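Side-chain contacts in Myo-inositol phosphohydrolase (Mitsuokella multacida, PDB 4WU3), which probably removes phosphate from inositol hexakisphosphate (phytate) by hydrolysis, as a phosphatase of the PTP-like family, and binds inositol-(1,3,4,5)-tetrakisphosphate: residues I153-E158 with Y595-A600; I513-A518 with T547-A552. The protein carries 2 engineered substitutions. All coordinates share one frame; numbering follows the deposited sequence.

Contact 1: I153-E158 with Y595-A600; sequences IPLEKE and YYHQKA. With 4IP (inositol-(1,3,4,5)-tetrakisphosphate), chain F.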
ATOM      1  N   ILE A 153      12.759 -17.551  11.246  1.00 11.04           N
ATOM      2  CA  ILE A 153      13.934 -18.428  11.167  1.00 12.15           C
ATOM      3  C   ILE A 153      13.694 -19.796  11.827  1.00 11.62           C
ATOM      4  O   ILE A 153      13.900 -20.840  11.192  1.00 12.27           O
ATOM      5  CB  ILE A 153      15.188 -17.756  11.763  1.00 15.38           C
ATOM      6  CG1 ILE A 153      15.547 -16.484  10.975  1.00 16.22           C
ATOM      7  CG2 ILE A 153      16.378 -18.715  11.774  1.00 16.41           C
ATOM      8  CD1 ILE A 153      15.685 -16.692   9.485  1.00 16.24           C
ATOM      9  N   PRO A 154      13.268 -19.809  13.103  1.00 11.55           N
ATOM     10  CA  PRO A 154      12.984 -21.111  13.735  1.00 10.85           C
ATOM     11  C   PRO A 154      11.772 -21.841  13.142  1.00 10.40           C
ATOM     12  O   PRO A 154      11.736 -23.059  13.141  1.00 11.15           O
ATOM     13  CB  PRO A 154      12.736 -20.754  15.212  1.00 10.92           C
ATOM     14  CG  PRO A 154      12.487 -19.277  15.239  1.00 10.69           C
ATOM     15  CD  PRO A 154      13.236 -18.698  14.073  1.00 10.78           C
ATOM     16  N   LEU A 155      10.789 -21.104  12.642  1.00 10.51           N
ATOM     17  CA  LEU A 155       9.643 -21.716  11.990  1.00 10.63           C
ATOM     18  C   LEU A 155      10.067 -22.476  10.729  1.00 11.66           C
ATOM     19  O   LEU A 155       9.672 -23.633  10.510  1.00 10.61           O
ATOM     20  CB  LEU A 155       8.584 -20.662  11.652  1.00 10.47           C
ATOM     21  CG  LEU A 155       7.354 -21.218  10.928  1.00 11.23           C
ATOM     22  CD1 LEU A 155       6.712 -22.354  11.726  1.00 11.80           C
ATOM     23  CD2 LEU A 155       6.342 -20.114  10.658  1.00 12.38           C
ATOM     24  N   GLU A 156      10.875 -21.813   9.908  1.00 12.31           N
ATOM     25  CA  GLU A 156      11.460 -22.411   8.698  1.00 13.00           C
ATOM     26  C   GLU A 156      12.270 -23.688   8.994  1.00 14.10           C
ATOM     27  O   GLU A 156      12.153 -24.673   8.275  1.00 15.11           O
ATOM     28  CB  GLU A 156      12.350 -21.364   8.014  1.00 12.77           C
ATOM     29  CG  GLU A 156      13.083 -21.791   6.751  1.00 13.72           C
ATOM     30  CD  GLU A 156      13.843 -20.619   6.116  1.00 17.31           C
ATOM     31  OE1 GLU A 156      14.911 -20.202   6.642  1.00 15.31           O
ATOM     32  OE2 GLU A 156      13.359 -20.098   5.082  1.00 19.12           O
ATOM     33  N   LYS A 157      13.096 -23.671  10.036  1.00 14.03           N
ATOM     34  CA  LYS A 157      13.849 -24.864  10.416  1.00 16.06           C
ATOM     35  C   LYS A 157      12.909 -26.021  10.774  1.00 16.71           C
ATOM     36  O   LYS A 157      13.139 -27.176  10.368  1.00 14.72           O
ATOM     37  CB  LYS A 157      14.807 -24.561  11.573  1.00 20.09           C
ATOM     38  CG  LYS A 157      15.999 -23.718  11.131  1.00 27.37           C
ATOM     39  CD  LYS A 157      16.850 -23.188  12.281  1.00 31.06           C
ATOM     40  CE  LYS A 157      17.946 -22.267  11.746  1.00 33.19           C
ATOM     41  NZ  LYS A 157      18.742 -21.632  12.836  1.00 33.88           N
ATOM     42  N   GLU A 158      11.848 -25.696  11.513  1.00 13.85           N
ATOM     43  CA  GLU A 158      10.835 -26.675  11.905  1.00 15.33           C
ATOM     44  C   GLU A 158      10.094 -27.255  10.703  1.00 14.01           C
ATOM     45  O   GLU A 158       9.883 -28.467  10.609  1.00 11.83           O
ATOM     46  CB  GLU A 158       9.814 -26.029  12.855  1.00 16.78           C
ATOM     47  CG  GLU A 158       8.601 -26.901  13.127  1.00 18.99           C
ATOM     48  CD  GLU A 158       7.576 -26.225  14.002  1.00 24.03           C
ATOM     49  OE1 GLU A 158       7.489 -24.982  13.964  1.00 26.45           O
ATOM     50  OE2 GLU A 158       6.867 -26.939  14.741  1.00 30.77           O
ATOM     51  N   TYR A 595       3.260 -17.212  18.794  1.00 11.39           N
ATOM     52  CA  TYR A 595       3.989 -17.260  20.081  1.00 11.38           C
ATOM     53  C   TYR A 595       3.539 -18.428  20.964  1.00 11.50           C
ATOM     54  O   TYR A 595       4.367 -19.041  21.644  1.00 11.81           O
ATOM     55  CB  TYR A 595       3.910 -15.918  20.818  1.00 11.39           C
ATOM     56  CG  TYR A 595       4.544 -14.791  20.025  1.00 13.24           C
ATOM     57  CD1 TYR A 595       5.921 -14.592  20.028  1.00 14.91           C
ATOM     58  CD2 TYR A 595       3.767 -13.958  19.238  1.00 14.87           C
ATOM     59  CE1 TYR A 595       6.498 -13.582  19.286  1.00 15.69           C
ATOM     60  CE2 TYR A 595       4.334 -12.945  18.491  1.00 16.30           C
ATOM     61  CZ  TYR A 595       5.695 -12.754  18.516  1.00 16.32           C
ATOM     62  OH  TYR A 595       6.230 -11.738  17.754  1.00 15.26           O
ATOM     63  N   TYR A 596       2.248 -18.745  20.940  1.00 11.83           N
ATOM     64  CA  TYR A 596       1.754 -19.987  21.536  1.00 12.29           C
ATOM     65  C   TYR A 596       2.377 -21.195  20.847  1.00 11.84           C
ATOM     66  O   TYR A 596       2.764 -22.163  21.495  1.00 10.56           O
ATOM     67  CB  TYR A 596       0.243 -20.101  21.380  1.00 13.44           C
ATOM     68  CG  TYR A 596      -0.576 -19.194  22.267  1.00 14.99           C
ATOM     69  CD1 TYR A 596      -0.240 -18.995  23.600  1.00 15.69           C
ATOM     70  CD2 TYR A 596      -1.727 -18.580  21.783  1.00 15.63           C
ATOM     71  CE1 TYR A 596      -1.012 -18.181  24.417  1.00 16.24           C
ATOM     72  CE2 TYR A 596      -2.504 -17.764  22.595  1.00 15.88           C
ATOM     73  CZ  TYR A 596      -2.141 -17.563  23.908  1.00 16.50           C
ATOM     74  OH  TYR A 596      -2.919 -16.757  24.719  1.00 17.06           O
ATOM     75  N   HIS A 597       2.469 -21.142  19.523  1.00 12.82           N
ATOM     76  CA  HIS A 597       3.025 -22.262  18.781  1.00 13.92           C
ATOM     77  C   HIS A 597       4.477 -22.477  19.166  1.00 13.69           C
ATOM     78  O   HIS A 597       4.933 -23.602  19.339  1.00 12.75           O
ATOM     79  CB  HIS A 597       2.943 -22.024  17.281  1.00 15.26           C
ATOM     80  CG  HIS A 597       3.778 -22.976  16.489  1.00 17.40           C
ATOM     81  ND1 HIS A 597       3.421 -24.294  16.292  1.00 19.27           N
ATOM     82  CD2 HIS A 597       4.970 -22.814  15.871  1.00 19.48           C
ATOM     83  CE1 HIS A 597       4.349 -24.898  15.573  1.00 19.45           C
ATOM     84  NE2 HIS A 597       5.300 -24.022  15.305  1.00 22.54           N
ATOM     85  N   GLN A 598       5.206 -21.378  19.280  1.00 14.17           N
ATOM     86  CA  GLN A 598       6.600 -21.434  19.654  1.00 14.63           C
ATOM     87  C   GLN A 598       6.729 -22.042  21.063  1.00 13.75           C
ATOM     88  O   GLN A 598       7.654 -22.805  21.338  1.00 10.68           O
ATOM     89  CB  GLN A 598       7.187 -20.026  19.575  1.00 16.15           C
ATOM     90  CG  GLN A 598       8.605 -19.858  20.074  1.00 17.46           C
ATOM     91  CD  GLN A 598       9.171 -18.515  19.668  1.00 20.71           C
ATOM     92  OE1 GLN A 598       8.560 -17.471  19.905  1.00 19.51           O
ATOM     93  NE2 GLN A 598      10.342 -18.531  19.037  1.00 25.37           N
ATOM     94  N   LYS A 599       5.793 -21.729  21.949  1.00 13.57           N
ATOM     95  CA  LYS A 599       5.849 -22.307  23.287  1.00 16.33           C
ATOM     96  C   LYS A 599       5.582 -23.803  23.244  1.00 13.62           C
ATOM     97  O   LYS A 599       6.267 -24.589  23.891  1.00 11.79           O
ATOM     98  CB  LYS A 599       4.845 -21.642  24.225  1.00 19.89           C
ATOM     99  CG  LYS A 599       5.234 -20.250  24.688  1.00 24.60           C
ATOM    100  CD  LYS A 599       4.131 -19.701  25.574  1.00 31.28           C
ATOM    101  CE  LYS A 599       4.438 -18.322  26.102  1.00 39.53           C
ATOM    102  NZ  LYS A 599       3.219 -17.786  26.766  1.00 45.16           N
ATOM    103  N   ALA A 600       4.573 -24.193  22.481  1.00 11.44           N
ATOM    104  CA  ALA A 600       4.232 -25.586  22.370  1.00 12.43           C
ATOM    105  C   ALA A 600       5.436 -26.374  21.879  1.00 13.15           C
ATOM    106  O   ALA A 600       5.736 -27.440  22.384  1.00 15.71           O
ATOM    107  CB  ALA A 600       3.062 -25.753  21.419  1.00 12.72           C
TER
HETATM  108  C1  4IP F 702       0.187 -13.365  30.811  1.00 39.44           C
HETATM  109  O1  4IP F 702       0.650 -14.097  31.945  1.00 28.87           O
HETATM  110  C2  4IP F 702      -0.379 -12.021  31.249  1.00 44.96           C
HETATM  111  O2  4IP F 702      -1.393 -12.228  32.224  1.00 47.40           O
HETATM  112  C3  4IP F 702      -1.001 -11.265  30.082  1.00 50.30           C
HETATM  113  O3  4IP F 702      -1.551 -10.030  30.548  1.00 63.15           O
HETATM  114  C4  4IP F 702      -2.086 -12.085  29.390  1.00 48.35           C
HETATM  115  O4  4IP F 702      -2.560 -11.361  28.248  1.00 51.77           O
HETATM  116  C5  4IP F 702      -1.527 -13.433  28.950  1.00 49.28           C
HETATM  117  O5  4IP F 702      -2.552 -14.229  28.350  1.00 54.25           O
HETATM  118  C6  4IP F 702      -0.899 -14.189  30.120  1.00 44.98           C
HETATM  119  O6  4IP F 702      -0.343 -15.427  29.670  1.00 41.56           O
HETATM  120  P1  4IP F 702       2.104 -13.873  32.593  1.00 21.08           P
HETATM  121  O1P 4IP F 702       3.055 -14.454  31.584  1.00 17.16           O
HETATM  122  O2P 4IP F 702       2.008 -14.628  33.893  1.00 20.97           O
HETATM  123  O3P 4IP F 702       2.206 -12.381  32.784  1.00 23.13           O
HETATM  124  P3  4IP F 702      -1.072  -8.633  29.900  1.00 64.27           P
HETATM  125  O4P 4IP F 702      -1.037  -8.911  28.415  1.00 79.37           O
HETATM  126  O5P 4IP F 702       0.278  -8.381  30.532  1.00 65.22           O
HETATM  127  O6P 4IP F 702      -2.142  -7.646  30.296  1.00 71.57           O
HETATM  128  P4  4IP F 702      -4.132 -11.089  27.987  1.00 55.79           P
HETATM  129  O7P 4IP F 702      -4.655 -10.554  29.298  1.00 53.50           O
HETATM  130  O8P 4IP F 702      -4.113 -10.065  26.879  1.00 57.45           O
HETATM  131  O9P 4IP F 702      -4.669 -12.453  27.599  1.00 50.09           O
HETATM  132  P5  4IP F 702      -2.201 -15.174  27.088  1.00 59.33           P
HETATM  133  OPF 4IP F 702      -1.046 -14.486  26.375  1.00 44.56           O
HETATM  134  OPG 4IP F 702      -3.500 -15.192  26.310  1.00 75.69           O
HETATM  135  OPH 4IP F 702      -1.824 -16.499  27.712  1.00 61.28           O
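A His-carboxylate hydrogen bond, H597 to E158, ties two helices far apart in sequence together near the surface. H597 NE2 donates to E158 OE1 over 2.7 Å, and the N-H points at the oxygen with an angle of 164°. OE1, lying in the imidazole plane, accepts through its syn lone pair, and carboxylate and ring are nearly coplanar. E158 reaches across because CG stands opposite the backbone N (chi1 170°) and the chain stays extended beyond it. The other ring nitrogen, H597 ND1, is hydrogen-bonded to E582 OE2, so two carboxylates hold the ring's rotation and would tend to favour its protonated form. Beside this bond L155 brings CD1 to 4.2 Å from H597 NE2, its side chain lying roughly perpendicular to that of the histidine. With an alanine here in place of E158, NE2 is likely to lose its acceptor, leaving the imidazole held by the E582 bond at ND1. Next along the chain, Y596 points the other way, into the inositol phosphate pocket. The axes of 153-158 and 595-600 approach to 11.7 Å and cross at 55°; Y595 and Q598 also touch I151 of helix 149-161, while I153 packs on strand 205-211.

Contact 2: I513-A518 with T547-A552; sequences IWPSAA and TTAYMA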
ATOM      1  N   ILE A 513       5.763 -14.458  25.570  1.00 11.11           N
ATOM      2  CA  ILE A 513       6.649 -15.256  24.720  1.00 11.10           C
ATOM      3  C   ILE A 513       7.434 -16.308  25.483  1.00 10.19           C
ATOM      4  O   ILE A 513       7.609 -16.230  26.702  1.00  9.53           O
ATOM      5  CB  ILE A 513       7.625 -14.386  23.882  1.00 11.80           C
ATOM      6  CG1 ILE A 513       8.822 -13.933  24.699  1.00 14.10           C
ATOM      7  CG2 ILE A 513       6.924 -13.163  23.314  1.00 12.09           C
ATOM      8  CD1 ILE A 513       9.861 -13.199  23.862  1.00 16.51           C
ATOM      9  N   TRP A 514       7.885 -17.315  24.748  1.00 10.18           N
ATOM     10  CA  TRP A 514       8.675 -18.381  25.332  1.00  9.39           C
ATOM     11  C   TRP A 514       9.950 -17.771  25.907  1.00  8.98           C
ATOM     12  O   TRP A 514      10.637 -17.025  25.228  1.00  8.78           O
ATOM     13  CB  TRP A 514       8.993 -19.433  24.279  1.00  8.86           C
ATOM     14  CG  TRP A 514       9.925 -20.461  24.768  1.00  8.32           C
ATOM     15  CD1 TRP A 514      11.234 -20.596  24.432  1.00  8.02           C
ATOM     16  CD2 TRP A 514       9.639 -21.501  25.711  1.00  7.99           C
ATOM     17  NE1 TRP A 514      11.783 -21.662  25.098  1.00  8.33           N
ATOM     18  CE2 TRP A 514      10.825 -22.233  25.893  1.00  7.70           C
ATOM     19  CE3 TRP A 514       8.492 -21.884  26.412  1.00  7.66           C
ATOM     20  CZ2 TRP A 514      10.906 -23.319  26.749  1.00  7.82           C
ATOM     21  CZ3 TRP A 514       8.569 -22.961  27.259  1.00  7.64           C
ATOM     22  CH2 TRP A 514       9.770 -23.675  27.421  1.00  7.84           C
ATOM     23  N   PRO A 515      10.257 -18.061  27.177  1.00  9.49           N
ATOM     24  CA  PRO A 515      11.465 -17.500  27.767  1.00 10.58           C
ATOM     25  C   PRO A 515      12.698 -17.707  26.876  1.00 11.56           C
ATOM     26  O   PRO A 515      12.882 -18.778  26.314  1.00 11.57           O
ATOM     27  CB  PRO A 515      11.601 -18.271  29.077  1.00 11.07           C
ATOM     28  CG  PRO A 515      10.201 -18.632  29.433  1.00 10.68           C
ATOM     29  CD  PRO A 515       9.518 -18.909  28.122  1.00  9.82           C
ATOM     30  N   SER A 516      13.533 -16.683  26.744  1.00 12.90           N
ATOM     31  CA  SER A 516      14.713 -16.783  25.891  1.00 12.98           C
ATOM     32  C   SER A 516      15.702 -17.805  26.441  1.00 12.99           C
ATOM     33  O   SER A 516      15.692 -18.128  27.628  1.00 13.55           O
ATOM     34  CB  SER A 516      15.390 -15.421  25.755  1.00 13.09           C
ATOM     35  OG  SER A 516      16.080 -15.089  26.946  1.00 14.47           O
ATOM     36  N   ALA A 517      16.559 -18.305  25.566  1.00 12.82           N
ATOM     37  CA  ALA A 517      17.634 -19.211  25.959  1.00 13.81           C
ATOM     38  C   ALA A 517      18.431 -18.663  27.134  1.00 14.22           C
ATOM     39  O   ALA A 517      18.673 -19.379  28.099  1.00 16.24           O
ATOM     40  CB  ALA A 517      18.568 -19.446  24.784  1.00 13.91           C
ATOM     41  N   ALA A 518      18.837 -17.396  27.044  1.00 13.62           N
ATOM     42  CA  ALA A 518      19.602 -16.756  28.108  1.00 14.52           C
ATOM     43  C   ALA A 518      18.827 -16.795  29.412  1.00 15.54           C
ATOM     44  O   ALA A 518      19.394 -17.071  30.472  1.00 17.04           O
ATOM     45  CB  ALA A 518      19.925 -15.312  27.745  1.00 14.59           C
ATOM     46  N   THR A 547       4.941 -17.663  34.367  1.00  7.38           N
ATOM     47  CA  THR A 547       4.994 -18.408  35.614  1.00  7.90           C
ATOM     48  C   THR A 547       4.849 -19.919  35.418  1.00  8.30           C
ATOM     49  O   THR A 547       5.630 -20.700  35.984  1.00  8.59           O
ATOM     50  CB  THR A 547       3.904 -17.911  36.582  1.00  8.91           C
ATOM     51  OG1 THR A 547       4.268 -16.619  37.083  1.00  9.88           O
ATOM     52  CG2 THR A 547       3.726 -18.864  37.751  1.00  9.09           C
ATOM     53  N   THR A 548       3.861 -20.332  34.627  1.00  8.22           N
ATOM     54  CA  THR A 548       3.613 -21.752  34.392  1.00  8.41           C
ATOM     55  C   THR A 548       4.701 -22.390  33.535  1.00  8.00           C
ATOM     56  O   THR A 548       5.053 -23.558  33.727  1.00  6.28           O
ATOM     57  CB  THR A 548       2.249 -22.006  33.731  1.00  9.07           C
ATOM     58  OG1 THR A 548       1.222 -21.310  34.447  1.00  9.86           O
ATOM     59  CG2 THR A 548       1.941 -23.482  33.749  1.00  9.76           C
ATOM     60  N   ALA A 549       5.245 -21.617  32.605  1.00  8.04           N
ATOM     61  CA  ALA A 549       6.402 -22.063  31.826  1.00  8.12           C
ATOM     62  C   ALA A 549       7.588 -22.425  32.737  1.00  8.43           C
ATOM     63  O   ALA A 549       8.135 -23.523  32.666  1.00  7.81           O
ATOM     64  CB  ALA A 549       6.812 -20.982  30.831  1.00  7.78           C
ATOM     65  N   TYR A 550       7.988 -21.500  33.602  1.00  9.41           N
ATOM     66  CA  TYR A 550       9.097 -21.768  34.514  1.00  9.45           C
ATOM     67  C   TYR A 550       8.771 -22.890  35.502  1.00 10.24           C
ATOM     68  O   TYR A 550       9.613 -23.769  35.751  1.00 10.73           O
ATOM     69  CB  TYR A 550       9.541 -20.487  35.227  1.00  9.96           C
ATOM     70  CG  TYR A 550      10.579 -19.732  34.425  1.00 10.00           C
ATOM     71  CD1 TYR A 550      11.932 -20.063  34.518  1.00  9.56           C
ATOM     72  CD2 TYR A 550      10.210 -18.731  33.539  1.00  9.39           C
ATOM     73  CE1 TYR A 550      12.880 -19.395  33.766  1.00 10.07           C
ATOM     74  CE2 TYR A 550      11.156 -18.053  32.785  1.00  9.90           C
ATOM     75  CZ  TYR A 550      12.488 -18.386  32.900  1.00 10.49           C
ATOM     76  OH  TYR A 550      13.431 -17.708  32.144  1.00 11.18           O
ATOM     77  N   MET A 551       7.556 -22.898  36.046  1.00  9.50           N
ATOM     78  CA  MET A 551       7.181 -23.978  36.962  1.00 10.16           C
ATOM     79  C   MET A 551       7.276 -25.362  36.288  1.00 10.99           C
ATOM     80  O   MET A 551       7.758 -26.320  36.892  1.00 10.56           O
ATOM     81  CB  MET A 551       5.784 -23.756  37.536  1.00  9.82           C
ATOM     82  CG  MET A 551       5.690 -22.576  38.486  1.00 10.06           C
ATOM     83  SD  MET A 551       4.003 -22.103  38.900  1.00  9.32           S
ATOM     84  CE  MET A 551       3.623 -23.378  40.106  1.00 10.22           C
ATOM     85  N   ALA A 552       6.821 -25.453  35.040  1.00 11.11           N
ATOM     86  CA  ALA A 552       6.868 -26.696  34.287  1.00 10.96           C
ATOM     87  C   ALA A 552       8.308 -27.121  33.992  1.00 11.29           C
ATOM     88  O   ALA A 552       8.624 -28.310  33.998  1.00 10.24           O
ATOM     89  CB  ALA A 552       6.081 -26.550  32.991  1.00 10.88           C
TER
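T548 OG1 is gripped by two backbone groups, the carbonyl oxygen of A544 and the amide N of N577, in the turn of helix that offers A549 and Y550 to W514 and P515. No hydrogen bond crosses this buried contact; it is made by apolar surfaces. P515 does most of the touching. Its CG lies 3.5 Å from Y550 CE2, and its CB sits 3.6 Å from Y550 OH, so the pyrrolidine runs alongside the phenol from the ring carbons to the hydroxyl, the two side chains passing antiparallel, side by side. The other end of the proline ring, CD, approaches A549 CB at 4.4 Å and also rests 3.4 Å above one face of the W514 indole, displaced toward the edge of the ring system. W514 has CG opposite its backbone N (chi1 173°), which carries the indole round until CZ3 comes within 4.4 Å of A549 CB, although its CB starts out away from that helix. Helix 545-558 is the one that leaves the phosphate-binding P-loop of the PTP fold, S540 to R546, with T547 OG1 hydrogen-bonded to S540 OG, and the proline segment follows D511 and H512 of the same ligand pocket. S516 then N-caps helix 517-529, its OG bonded to N519 N, while Y550 OH makes a weak hydrogen bond to N519 O.

Helix 593-613 joins the two contacts, whose centres lie 15 Å apart. It supplies one side of contact 1 and, from other positions, packs on contact 2: Y595 CD1 is 3.7 Å from I513 CG2, and Q598 and K599 rest against W514. Along the chain the order is 153-158, 513-518, 547-552, 595-600, so both halves of contact 2 fall between those of contact 1. Between the halves of contact 2 come the rest of helix 517-529, strand 535-539 and the P-loop. Contact 1 instead reaches back to helix 149-161, in the N-terminal of the two PTP-like phytase regions, connecting the surroundings of this ligand pocket with the N-terminal part of the protein.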